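Local coordinates for immunity 23 family protein (Burkholderia dolosa AU0158, PDB 5FFP) that probably protects its own cell by neutralising the toxin of a contact-dependent growth inhibition (CDI) system, at residues L99-S104 and Y110-V115; V47-L52 and D150-S155; Y31-K36 and L123-K128. All blocks are in the same frame, centred on the assembly; numbering follows the deposited sequence.

Contact 1: L99-S104 and Y110-V115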
ATOM      1  N   LEU A  99      -5.757   2.889  10.799  1.00 49.45           N
ATOM      2  CA  LEU A  99      -5.119   4.184  10.953  1.00 47.84           C
ATOM      3  C   LEU A  99      -6.142   5.292  11.126  1.00 47.30           C
ATOM      4  O   LEU A  99      -7.050   5.409  10.315  1.00 47.94           O
ATOM      5  CB  LEU A  99      -4.278   4.476   9.721  1.00 47.73           C
ATOM      6  CG  LEU A  99      -3.502   5.788   9.762  1.00 47.02           C
ATOM      7  CD1 LEU A  99      -2.544   5.783  10.936  1.00 46.79           C
ATOM      8  CD2 LEU A  99      -2.758   5.942   8.461  1.00 47.64           C
ATOM      9  N   VAL A 100      -6.012   6.087  12.192  1.00 46.37           N
ATOM     10  CA  VAL A 100      -6.920   7.208  12.424  1.00 46.11           C
ATOM     11  C   VAL A 100      -6.248   8.551  12.665  1.00 45.49           C
ATOM     12  O   VAL A 100      -6.945   9.539  13.001  1.00 45.83           O
ATOM     13  CB  VAL A 100      -7.897   6.900  13.573  1.00 46.76           C
ATOM     14  CG1 VAL A 100      -8.640   5.597  13.295  1.00 47.82           C
ATOM     15  CG2 VAL A 100      -7.179   6.828  14.906  1.00 46.21           C
ATOM     16  N   SER A 101      -4.926   8.619  12.507  1.00 44.82           N
ATOM     17  CA  SER A 101      -4.252   9.917  12.578  1.00 44.95           C
ATOM     18  C   SER A 101      -4.818  10.885  11.545  1.00 45.90           C
ATOM     19  O   SER A 101      -4.983  10.523  10.392  1.00 46.82           O
ATOM     20  CB  SER A 101      -2.750   9.816  12.288  1.00 45.20           C
ATOM     21  OG  SER A 101      -2.138   8.733  12.937  1.00 44.94           O
ATOM     22  N   ALA A 102      -5.103  12.106  11.970  1.00 46.29           N
ATOM     23  CA  ALA A 102      -5.214  13.221  11.067  1.00 47.62           C
ATOM     24  C   ALA A 102      -3.949  13.260  10.228  1.00 48.33           C
ATOM     25  O   ALA A 102      -2.923  12.725  10.652  1.00 47.83           O
ATOM     26  CB  ALA A 102      -5.367  14.498  11.857  1.00 48.22           C
ATOM     27  N   GLU A 103      -4.030  13.879   9.042  1.00 49.88           N
ATOM     28  CA  GLU A 103      -2.901  13.969   8.095  1.00 51.06           C
ATOM     29  C   GLU A 103      -1.746  14.786   8.654  1.00 51.60           C
ATOM     30  O   GLU A 103      -0.589  14.451   8.438  1.00 52.09           O
ATOM     31  CB  GLU A 103      -3.304  14.611   6.737  1.00 53.57           C
ATOM     32  CG  GLU A 103      -4.066  13.710   5.770  1.00 53.67           C
ATOM     33  CD  GLU A 103      -4.354  14.354   4.391  1.00 56.47           C
ATOM     34  OE1 GLU A 103      -5.398  14.018   3.767  1.00 56.81           O
ATOM     35  OE2 GLU A 103      -3.540  15.194   3.920  1.00 58.70           O
ATOM     36  N   SER A 104      -2.048  15.871   9.357  1.00 51.74           N
ATOM     37  CA  SER A 104      -0.975  16.672   9.931  1.00 52.83           C
ATOM     38  C   SER A 104      -0.175  15.792  10.887  1.00 51.13           C
ATOM     39  O   SER A 104       1.044  15.885  10.919  1.00 52.36           O
ATOM     40  CB  SER A 104      -1.509  17.949  10.598  1.00 53.63           C
ATOM     41  OG  SER A 104      -2.626  17.684  11.429  1.00 51.72           O
ATOM     42  N   TYR A 110       3.286  10.591  13.587  1.00 35.74           N
ATOM     43  CA  TYR A 110       2.483   9.984  14.635  1.00 34.22           C
ATOM     44  C   TYR A 110       1.508   9.087  13.944  1.00 33.36           C
ATOM     45  O   TYR A 110       0.685   9.530  13.155  1.00 32.99           O
ATOM     46  CB  TYR A 110       1.775  11.030  15.471  1.00 34.03           C
ATOM     47  CG  TYR A 110       2.705  11.910  16.306  1.00 36.08           C
ATOM     48  CD1 TYR A 110       3.227  11.458  17.515  1.00 36.81           C
ATOM     49  CD2 TYR A 110       3.014  13.222  15.915  1.00 37.79           C
ATOM     50  CE1 TYR A 110       4.048  12.267  18.293  1.00 39.32           C
ATOM     51  CE2 TYR A 110       3.837  14.046  16.690  1.00 40.08           C
ATOM     52  CZ  TYR A 110       4.354  13.568  17.870  1.00 41.12           C
ATOM     53  OH  TYR A 110       5.179  14.364  18.643  1.00 44.14           O
ATOM     54  N   TYR A 111       1.622   7.800  14.230  1.00 34.48           N
ATOM     55  CA  TYR A 111       0.740   6.806  13.650  1.00 34.36           C
ATOM     56  C   TYR A 111      -0.159   6.310  14.751  1.00 34.81           C
ATOM     57  O   TYR A 111       0.313   5.828  15.778  1.00 36.51           O
ATOM     58  CB  TYR A 111       1.564   5.697  13.006  1.00 35.70           C
ATOM     59  CG  TYR A 111       2.239   6.207  11.734  1.00 36.89           C
ATOM     60  CD1 TYR A 111       1.507   6.370  10.563  1.00 36.65           C
ATOM     61  CD2 TYR A 111       3.576   6.589  11.729  1.00 38.61           C
ATOM     62  CE1 TYR A 111       2.092   6.880   9.418  1.00 38.84           C
ATOM     63  CE2 TYR A 111       4.172   7.092  10.575  1.00 40.55           C
ATOM     64  CZ  TYR A 111       3.422   7.233   9.422  1.00 40.44           C
ATOM     65  OH  TYR A 111       3.987   7.726   8.257  1.00 43.27           O
ATOM     66  N   ILE A 112      -1.460   6.468  14.550  1.00 34.86           N
ATOM     67  CA  ILE A 112      -2.416   6.260  15.612  1.00 34.90           C
ATOM     68  C   ILE A 112      -3.514   5.383  15.086  1.00 36.18           C
ATOM     69  O   ILE A 112      -4.168   5.737  14.102  1.00 37.39           O
ATOM     70  CB  ILE A 112      -2.991   7.604  16.077  1.00 34.70           C
ATOM     71  CG1 ILE A 112      -1.869   8.468  16.672  1.00 34.74           C
ATOM     72  CG2 ILE A 112      -4.089   7.383  17.113  1.00 35.55           C
ATOM     73  CD1 ILE A 112      -2.197   9.935  16.649  1.00 35.54           C
ATOM     74  N   PHE A 113      -3.716   4.241  15.740  1.00 37.11           N
ATOM     75  CA  PHE A 113      -4.577   3.218  15.195  1.00 38.40           C
ATOM     76  C   PHE A 113      -5.748   2.957  16.124  1.00 39.15           C
ATOM     77  O   PHE A 113      -5.612   3.076  17.336  1.00 40.35           O
ATOM     78  CB  PHE A 113      -3.790   1.924  14.974  1.00 39.40           C
ATOM     79  CG  PHE A 113      -2.606   2.062  14.033  1.00 39.53           C
ATOM     80  CD1 PHE A 113      -2.772   1.976  12.650  1.00 40.85           C
ATOM     81  CD2 PHE A 113      -1.324   2.218  14.537  1.00 40.27           C
ATOM     82  CE1 PHE A 113      -1.691   2.084  11.788  1.00 41.46           C
ATOM     83  CE2 PHE A 113      -0.232   2.317  13.691  1.00 41.80           C
ATOM     84  CZ  PHE A 113      -0.413   2.246  12.309  1.00 42.46           C
ATOM     85  N   LEU A 114      -6.893   2.605  15.546  1.00 39.52           N
ATOM     86  CA  LEU A 114      -8.055   2.190  16.298  1.00 40.46           C
ATOM     87  C   LEU A 114      -8.255   0.670  16.153  1.00 43.18           C
ATOM     88  O   LEU A 114      -8.334   0.153  15.030  1.00 43.03           O
ATOM     89  CB  LEU A 114      -9.281   2.909  15.771  1.00 41.07           C
ATOM     90  CG  LEU A 114     -10.545   2.868  16.639  1.00 43.27           C
ATOM     91  CD1 LEU A 114     -10.305   3.504  17.993  1.00 43.72           C
ATOM     92  CD2 LEU A 114     -11.697   3.569  15.936  1.00 44.97           C
ATOM     93  N   VAL A 115      -8.344  -0.036  17.282  1.00 44.41           N
ATOM     94  CA  VAL A 115      -8.726  -1.456  17.302  1.00 46.50           C
ATOM     95  C   VAL A 115      -9.918  -1.631  18.245  1.00 48.86           C
ATOM     96  O   VAL A 115      -9.873  -1.204  19.404  1.00 48.00           O
ATOM     97  CB  VAL A 115      -7.569  -2.340  17.824  1.00 47.37           C
ATOM     98  CG1 VAL A 115      -8.015  -3.789  17.980  1.00 51.52           C
ATOM     99  CG2 VAL A 115      -6.349  -2.256  16.918  1.00 46.16           C
TER
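S101 and V100 reach the edge of strand 110-117 with polar groups. The carbonyl O of I112 takes the backbone N of V100 at 2.7 Å, a nearly straight bond of 172° at the hydrogen. The N of S101 adds a weak bond to the same oxygen. The hydroxyl of S101 does two jobs. S101 OG donates to Y110 O at 2.9 Å, tilted 32° from the carbonyl plane. It also accepts a weak bond from I112 N. The S101 OG lies beside its own backbone N (chi1 -44°), which sets it between these two backbone groups. Farther out, Y111 OH bonds to G90 O of the second subunit.

The apolar contacts lie around these bonds. V100 splits its branches: CG2 meets I112 CG2 at 3.8 Å, and CG1 meets L114 CB at 3.7 Å. L99 CD1 sits at the edge of the Y111 ring, 4.1 Å from Y111 CD1. L99 CD1 also lies 3.9 Å from F113 CE1. The backbone N of L99 approaches the edge of the F113 ring.

L99 and F113 form a single backbone bridge, and the loop then enters helix 103-108. Residues 99-101 thus line the outermost strand of the three-stranded sheet, opposite its partner strand 120-127, with helix 72-83 packed on F113.

Contact 2: V47-L52 and D150-S155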
ATOM      1  N   VAL A  47      -8.786  20.513   5.557  1.00 30.15           N
ATOM      2  CA  VAL A  47      -8.267  19.316   4.930  1.00 30.84           C
ATOM      3  C   VAL A  47      -8.167  18.197   5.948  1.00 30.70           C
ATOM      4  O   VAL A  47      -8.545  17.102   5.674  1.00 31.98           O
ATOM      5  CB  VAL A  47      -6.854  19.570   4.295  1.00 29.42           C
ATOM      6  CG1 VAL A  47      -6.313  18.291   3.685  1.00 30.33           C
ATOM      7  CG2 VAL A  47      -6.922  20.656   3.242  1.00 29.38           C
ATOM      8  N   ASP A  48      -7.579  18.466   7.106  1.00 29.41           N
ATOM      9  CA  ASP A  48      -7.606  17.477   8.185  1.00 29.55           C
ATOM     10  C   ASP A  48      -9.047  17.003   8.528  1.00 31.59           C
ATOM     11  O   ASP A  48      -9.287  15.791   8.703  1.00 33.01           O
ATOM     12  CB  ASP A  48      -6.958  18.041   9.434  1.00 27.60           C
ATOM     13  CG  ASP A  48      -5.466  17.772   9.510  1.00 26.87           C
ATOM     14  OD1 ASP A  48      -4.941  16.880   8.789  1.00 27.56           O
ATOM     15  OD2 ASP A  48      -4.813  18.405  10.386  1.00 25.77           O
ATOM     16  N   LEU A  49      -9.998  17.928   8.647  1.00 32.11           N
ATOM     17  CA  LEU A  49     -11.343  17.534   9.101  1.00 34.81           C
ATOM     18  C   LEU A  49     -12.052  16.722   8.034  1.00 38.09           C
ATOM     19  O   LEU A  49     -12.626  15.688   8.341  1.00 39.64           O
ATOM     20  CB  LEU A  49     -12.193  18.740   9.551  1.00 35.15           C
ATOM     21  CG  LEU A  49     -12.138  19.167  11.049  1.00 33.83           C
ATOM     22  CD1 LEU A  49     -10.797  19.003  11.738  1.00 31.31           C
ATOM     23  CD2 LEU A  49     -12.604  20.613  11.202  1.00 34.03           C
ATOM     24  N   SER A  50     -11.979  17.149   6.777  1.00 39.75           N
ATOM     25  CA  SER A  50     -12.616  16.377   5.733  1.00 44.27           C
ATOM     26  C   SER A  50     -12.014  14.962   5.585  1.00 46.18           C
ATOM     27  O   SER A  50     -12.739  14.006   5.247  1.00 48.79           O
ATOM     28  CB  SER A  50     -12.579  17.104   4.417  1.00 45.01           C
ATOM     29  OG  SER A  50     -11.276  17.060   3.921  1.00 43.53           O
HETATM   30  N   MSE A  51     -10.725  14.818   5.867  1.00 47.21           N
HETATM   31  CA  MSE A  51     -10.092  13.508   5.831  1.00 50.00           C
HETATM   32  C   MSE A  51     -10.415  12.623   7.046  1.00 45.82           C
HETATM   33  O   MSE A  51     -10.451  11.393   6.935  1.00 42.97           O
HETATM   34  CB  MSE A  51      -8.615  13.811   5.639  1.00 59.22           C
HETATM   35  CG  MSE A  51      -7.686  12.694   6.115  1.00 67.82           C
HETATM   36 SE   MSE A  51      -7.291  12.779   8.079  1.00 83.10          SE
HETATM   37  CE  MSE A  51      -6.685  10.899   8.199  1.00 78.37           C
ATOM     38  N   LEU A  52     -10.616  13.230   8.219  1.00 44.24           N
ATOM     39  CA  LEU A  52     -11.068  12.472   9.397  1.00 41.99           C
ATOM     40  C   LEU A  52     -12.464  11.922   9.134  1.00 40.05           C
ATOM     41  O   LEU A  52     -12.776  10.788   9.520  1.00 38.61           O
ATOM     42  CB  LEU A  52     -11.085  13.311  10.670  1.00 42.39           C
ATOM     43  CG  LEU A  52      -9.760  13.755  11.271  1.00 45.24           C
ATOM     44  CD1 LEU A  52     -10.034  14.678  12.440  1.00 47.21           C
ATOM     45  CD2 LEU A  52      -8.897  12.584  11.687  1.00 45.69           C
ATOM     46  N   ASP A 150     -18.343  15.001  16.493  1.00 41.01           N
ATOM     47  CA  ASP A 150     -18.582  16.231  17.241  1.00 40.96           C
ATOM     48  C   ASP A 150     -17.708  17.355  16.683  1.00 40.09           C
ATOM     49  O   ASP A 150     -18.187  18.470  16.444  1.00 40.91           O
ATOM     50  CB  ASP A 150     -18.270  15.988  18.728  1.00 41.46           C
ATOM     51  CG  ASP A 150     -18.772  17.097  19.645  1.00 44.01           C
ATOM     52  OD1 ASP A 150     -19.728  17.837  19.287  1.00 45.49           O
ATOM     53  OD2 ASP A 150     -18.206  17.205  20.768  1.00 46.47           O
ATOM     54  N   VAL A 151     -16.425  17.074  16.481  1.00 38.43           N
ATOM     55  CA  VAL A 151     -15.546  18.084  15.887  1.00 39.73           C
ATOM     56  C   VAL A 151     -16.075  18.592  14.535  1.00 41.30           C
ATOM     57  O   VAL A 151     -16.021  19.771  14.249  1.00 42.23           O
ATOM     58  CB  VAL A 151     -14.116  17.569  15.733  1.00 38.51           C
ATOM     59  CG1 VAL A 151     -13.276  18.591  14.996  1.00 40.42           C
ATOM     60  CG2 VAL A 151     -13.499  17.333  17.092  1.00 37.30           C
ATOM     61  N   LEU A 152     -16.615  17.697  13.724  1.00 42.81           N
ATOM     62  CA  LEU A 152     -17.159  18.090  12.410  1.00 45.55           C
ATOM     63  C   LEU A 152     -18.436  18.895  12.522  1.00 47.58           C
ATOM     64  O   LEU A 152     -18.667  19.803  11.731  1.00 49.42           O
ATOM     65  CB  LEU A 152     -17.410  16.863  11.543  1.00 45.78           C
ATOM     66  CG  LEU A 152     -16.143  16.065  11.249  1.00 45.59           C
ATOM     67  CD1 LEU A 152     -16.497  14.699  10.656  1.00 47.08           C
ATOM     68  CD2 LEU A 152     -15.213  16.857  10.350  1.00 46.33           C
ATOM     69  N   ALA A 153     -19.270  18.549  13.498  1.00 48.69           N
ATOM     70  CA  ALA A 153     -20.507  19.290  13.741  1.00 51.44           C
ATOM     71  C   ALA A 153     -20.235  20.729  14.183  1.00 52.91           C
ATOM     72  O   ALA A 153     -20.942  21.634  13.764  1.00 54.00           O
ATOM     73  CB  ALA A 153     -21.363  18.577  14.783  1.00 51.03           C
ATOM     74  N   LYS A 154     -19.219  20.928  15.024  1.00 53.64           N
ATOM     75  CA  LYS A 154     -18.985  22.230  15.662  1.00 58.47           C
ATOM     76  C   LYS A 154     -18.229  23.264  14.807  1.00 61.75           C
ATOM     77  O   LYS A 154     -18.143  24.436  15.178  1.00 63.13           O
ATOM     78  CB  LYS A 154     -18.241  22.041  16.997  1.00 59.22           C
ATOM     79  CG  LYS A 154     -19.099  21.447  18.107  1.00 60.81           C
ATOM     80  CD  LYS A 154     -18.271  20.954  19.286  1.00 61.89           C
ATOM     81  CE  LYS A 154     -17.156  21.942  19.719  1.00 64.02           C
ATOM     82  NZ  LYS A 154     -16.339  21.539  20.910  1.00 64.85           N
ATOM     83  N   SER A 155     -17.683  22.840  13.673  1.00 63.93           N
ATOM     84  CA  SER A 155     -16.799  23.699  12.888  1.00 67.36           C
ATOM     85  C   SER A 155     -17.498  24.842  12.128  1.00 71.01           C
ATOM     86  O   SER A 155     -18.184  24.621  11.131  1.00 72.19           O
ATOM     87  CB  SER A 155     -15.969  22.820  11.960  1.00 66.93           C
ATOM     88  OG  SER A 155     -15.226  21.910  12.765  1.00 65.02           O
TER
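L49 has its CG turned off the usual staggered positions (chi1 -91°). Its side chain points at the other helix and spreads CD1 to V151 and CD2 to S155. In L152, CG stands beside the backbone N (chi1 -61°) and the chain is extended at chi2. Together these bring the CD2 end of L152 closer to L49 than the direction of its CB bond suggests.

L49 meets three residues. L49 CB lies 3.6 Å from L152 CD2, and the two side chains run antiparallel alongside one another. L49 CD1 touches V151 CG1 at 4.1 Å, where the side chains lie across each other. L49 CD2 comes to 3.3 Å from S155 OG. The L152 methyl CD2 also reaches the backbone oxygen L49 O at 3.5 Å.

S155 OG donates a hydrogen bond to V151 O, 2.7 Å away and one turn back. This holds the hydroxyl beside L49 CD2.

The contact joins helix 45-52 to the C-terminal part of helix 143-154. No hydrogen bond or salt bridge crosses between the segments. The contact is van der Waals, mostly between aliphatic groups, with methyls also against L49 O and S155 OG. The one polar side chain that touches L49 is bonded within its own segment.

Contact 3: Y31-K36 and L123-K128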
ATOM      1  N   TYR A  31      -4.319  15.336  19.299  1.00 23.52           N
ATOM      2  CA  TYR A  31      -5.110  14.281  19.916  1.00 24.83           C
ATOM      3  C   TYR A  31      -4.573  14.132  21.360  1.00 25.15           C
ATOM      4  O   TYR A  31      -3.344  13.986  21.569  1.00 25.18           O
ATOM      5  CB  TYR A  31      -4.861  12.953  19.206  1.00 26.42           C
ATOM      6  CG  TYR A  31      -5.566  12.691  17.907  1.00 27.51           C
ATOM      7  CD1 TYR A  31      -6.268  13.676  17.222  1.00 27.00           C
ATOM      8  CD2 TYR A  31      -5.471  11.465  17.332  1.00 29.82           C
ATOM      9  CE1 TYR A  31      -6.894  13.418  16.019  1.00 28.13           C
ATOM     10  CE2 TYR A  31      -6.082  11.202  16.128  1.00 31.37           C
ATOM     11  CZ  TYR A  31      -6.785  12.195  15.473  1.00 30.33           C
ATOM     12  OH  TYR A  31      -7.398  11.883  14.275  1.00 32.45           O
ATOM     13  N   PHE A  32      -5.472  14.198  22.338  1.00 25.48           N
ATOM     14  CA  PHE A  32      -5.183  13.722  23.706  1.00 26.36           C
ATOM     15  C   PHE A  32      -5.609  12.253  23.785  1.00 28.87           C
ATOM     16  O   PHE A  32      -6.725  11.895  23.417  1.00 29.02           O
ATOM     17  CB  PHE A  32      -6.017  14.441  24.758  1.00 25.47           C
ATOM     18  CG  PHE A  32      -5.519  15.779  25.135  1.00 23.87           C
ATOM     19  CD1 PHE A  32      -4.547  15.913  26.088  1.00 23.87           C
ATOM     20  CD2 PHE A  32      -6.093  16.908  24.595  1.00 23.17           C
ATOM     21  CE1 PHE A  32      -4.091  17.170  26.446  1.00 23.47           C
ATOM     22  CE2 PHE A  32      -5.652  18.169  24.930  1.00 22.58           C
ATOM     23  CZ  PHE A  32      -4.651  18.307  25.868  1.00 22.79           C
HETATM   24  N   MSE A  33      -4.718  11.422  24.291  1.00 31.62           N
HETATM   25  CA  MSE A  33      -4.970  10.001  24.386  1.00 35.97           C
HETATM   26  C   MSE A  33      -4.460   9.579  25.742  1.00 36.58           C
HETATM   27  O   MSE A  33      -3.252   9.704  26.040  1.00 36.06           O
HETATM   28  CB  MSE A  33      -4.249   9.308  23.230  1.00 39.39           C
HETATM   29  CG  MSE A  33      -4.534   9.965  21.879  1.00 40.53           C
HETATM   30 SE   MSE A  33      -3.544   8.965  20.498  1.00 49.32          SE
HETATM   31  CE  MSE A  33      -1.774   9.799  20.774  1.00 46.96           C
ATOM     32  N   GLY A  34      -5.389   9.130  26.591  1.00 37.27           N
ATOM     33  CA  GLY A  34      -5.099   8.771  28.005  1.00 37.81           C
ATOM     34  C   GLY A  34      -4.289   9.797  28.743  1.00 36.44           C
ATOM     35  O   GLY A  34      -3.363   9.457  29.480  1.00 36.99           O
ATOM     36  N   GLY A  35      -4.583  11.067  28.479  1.00 35.68           N
ATOM     37  CA  GLY A  35      -3.864  12.192  29.082  1.00 35.28           C
ATOM     38  C   GLY A  35      -2.625  12.685  28.363  1.00 35.40           C
ATOM     39  O   GLY A  35      -2.126  13.776  28.667  1.00 35.51           O
ATOM     40  N   LYS A  36      -2.112  11.898  27.424  1.00 36.47           N
ATOM     41  CA  LYS A  36      -0.950  12.293  26.663  1.00 36.56           C
ATOM     42  C   LYS A  36      -1.416  13.068  25.444  1.00 33.73           C
ATOM     43  O   LYS A  36      -2.494  12.792  24.903  1.00 33.07           O
ATOM     44  CB  LYS A  36      -0.157  11.046  26.270  1.00 40.75           C
ATOM     45  CG  LYS A  36       1.118  11.338  25.487  1.00 43.79           C
ATOM     46  CD  LYS A  36       2.119  10.175  25.566  1.00 48.60           C
ATOM     47  CE  LYS A  36       3.498  10.531  24.990  1.00 50.11           C
ATOM     48  NZ  LYS A  36       3.447  10.774  23.530  1.00 48.56           N
ATOM     49  N   LEU A 123      -6.985   2.969  21.210  1.00 42.97           N
ATOM     50  CA  LEU A 123      -6.085   3.748  20.389  1.00 40.85           C
ATOM     51  C   LEU A 123      -4.699   3.253  20.684  1.00 41.39           C
ATOM     52  O   LEU A 123      -4.297   3.172  21.842  1.00 42.36           O
ATOM     53  CB  LEU A 123      -6.151   5.221  20.719  1.00 39.95           C
ATOM     54  CG  LEU A 123      -7.340   5.989  20.177  1.00 39.79           C
ATOM     55  CD1 LEU A 123      -7.246   7.417  20.670  1.00 40.34           C
ATOM     56  CD2 LEU A 123      -7.347   5.937  18.658  1.00 38.61           C
ATOM     57  N   ILE A 124      -3.973   2.916  19.630  1.00 40.55           N
ATOM     58  CA  ILE A 124      -2.614   2.429  19.755  1.00 41.83           C
ATOM     59  C   ILE A 124      -1.766   3.379  18.925  1.00 39.58           C
ATOM     60  O   ILE A 124      -1.980   3.516  17.730  1.00 39.49           O
ATOM     61  CB  ILE A 124      -2.507   0.975  19.223  1.00 44.66           C
ATOM     62  CG1 ILE A 124      -3.546   0.097  19.936  1.00 47.10           C
ATOM     63  CG2 ILE A 124      -1.076   0.431  19.367  1.00 46.14           C
ATOM     64  CD1 ILE A 124      -3.404  -1.400  19.716  1.00 49.95           C
ATOM     65  N   TYR A 125      -0.802   4.015  19.563  1.00 39.31           N
ATOM     66  CA  TYR A 125      -0.063   5.109  18.973  1.00 37.67           C
ATOM     67  C   TYR A 125       1.414   4.953  19.259  1.00 39.85           C
ATOM     68  O   TYR A 125       1.828   4.305  20.235  1.00 41.73           O
ATOM     69  CB  TYR A 125      -0.535   6.423  19.579  1.00 37.73           C
ATOM     70  CG  TYR A 125      -0.341   6.491  21.093  1.00 39.51           C
ATOM     71  CD1 TYR A 125       0.870   6.929  21.635  1.00 40.96           C
ATOM     72  CD2 TYR A 125      -1.361   6.117  21.974  1.00 39.27           C
ATOM     73  CE1 TYR A 125       1.064   6.977  22.993  1.00 43.30           C
ATOM     74  CE2 TYR A 125      -1.169   6.176  23.349  1.00 41.72           C
ATOM     75  CZ  TYR A 125       0.050   6.588  23.846  1.00 43.62           C
ATOM     76  OH  TYR A 125       0.285   6.660  25.194  1.00 46.70           O
ATOM     77  N   GLY A 126       2.209   5.553  18.395  1.00 40.13           N
ATOM     78  CA  GLY A 126       3.650   5.672  18.591  1.00 42.51           C
ATOM     79  C   GLY A 126       4.195   6.648  17.563  1.00 42.71           C
ATOM     80  O   GLY A 126       3.449   7.187  16.754  1.00 40.42           O
ATOM     81  N   PHE A 127       5.497   6.876  17.601  1.00 46.40           N
ATOM     82  CA  PHE A 127       6.152   7.785  16.672  1.00 48.79           C
ATOM     83  C   PHE A 127       7.053   6.973  15.739  1.00 50.55           C
ATOM     84  O   PHE A 127       7.971   6.305  16.202  1.00 52.83           O
ATOM     85  CB  PHE A 127       6.966   8.823  17.450  1.00 51.51           C
ATOM     86  CG  PHE A 127       7.706   9.803  16.571  1.00 54.91           C
ATOM     87  CD1 PHE A 127       7.014  10.754  15.836  1.00 54.06           C
ATOM     88  CD2 PHE A 127       9.096   9.781  16.486  1.00 58.73           C
ATOM     89  CE1 PHE A 127       7.695  11.656  15.033  1.00 56.32           C
ATOM     90  CE2 PHE A 127       9.782  10.680  15.687  1.00 60.78           C
ATOM     91  CZ  PHE A 127       9.082  11.620  14.960  1.00 59.82           C
ATOM     92  N   LYS A 128       6.765   7.013  14.436  1.00 50.45           N
ATOM     93  CA  LYS A 128       7.622   6.401  13.408  1.00 53.62           C
ATOM     94  C   LYS A 128       7.816   4.908  13.665  1.00 55.57           C
ATOM     95  O   LYS A 128       6.825   4.201  13.876  1.00 52.88           O
ATOM     96  CB  LYS A 128       8.963   7.129  13.316  1.00 57.72           C
ATOM     97  CG  LYS A 128       8.866   8.605  12.936  1.00 58.00           C
ATOM     98  CD  LYS A 128       9.109   8.842  11.453  1.00 59.67           C
ATOM     99  CE  LYS A 128       9.357  10.315  11.175  1.00 61.80           C
ATOM    100  NZ  LYS A 128       9.944  10.526   9.821  1.00 65.19           N
TER
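A selenomethionine methyl resting on a tyrosine ring marks this contact. CE of M33 lies over one face of Y125, 4.0 Å from the ring centroid and 27° off the ring normal. This is a CH-pi contact. The nearest ring atom to M33 CE is Y125 CG, at 3.6 Å, so the methyl sits toward the root of the ring. The selenium sits less squarely over the ring, nearest Y125 CD2. M33 SE lies 4.6 Å from the Y125 ring centroid, 43° off the normal, in an oblique Met-aromatic contact. The residue is methionine with selenium in place of sulfur.

The M33 chain runs extended through chi2 and bends at chi3 (-81°), which turns the methyl onto the ring. The M33 and Y125 side chains overlap side by side, each heading toward the other's backbone.

L123 meets the same M33 side chain. L123 CD1 lies 3.9 Å from M33 CG, and these two side chains are set nearly perpendicular. K36 contributes its aliphatic part at the outer end of the ring, with K36 CD 4.0 Å from Y125 OH.

No hydrogen bond crosses between the segments. Within 31-36 the backbones of M33 and K36 bond to each other in both directions and close a type I' turn through G34 and G35. I112 of strand 110-117 and V137 of strand 135-140 also pack on M33. The contact joins a beta hairpin, strands 26-33 and 36-44 linked by a two-residue type I' turn, to strand 120-127. It is packing between two antiparallel sheets, one of four strands and one of three.

Overall arrangement
From the N terminus, the chain first reaches 31-36, at the hairpin turn of the four-stranded sheet. Contact 3 closes a long loop from there to 123-128, joining that sheet to the three-stranded one. Next comes 47-52, in helix 45-52. Contact 2 closes the longest loop, to 150-155 at the modelled C-terminal end, and brings helix 45-52 against helix 143-154. Contacts 2 and 3 cross, because their segments alternate. Contact 1 closes a short loop and is nested inside both. Strands 110-117 and 120-127, neighbours in one sheet, link contacts 1 and 3. Probable hydrogen bonds from Y31 OH to V100 O and between S104 OG and D48 OD2 connect contact 1 to both of the others.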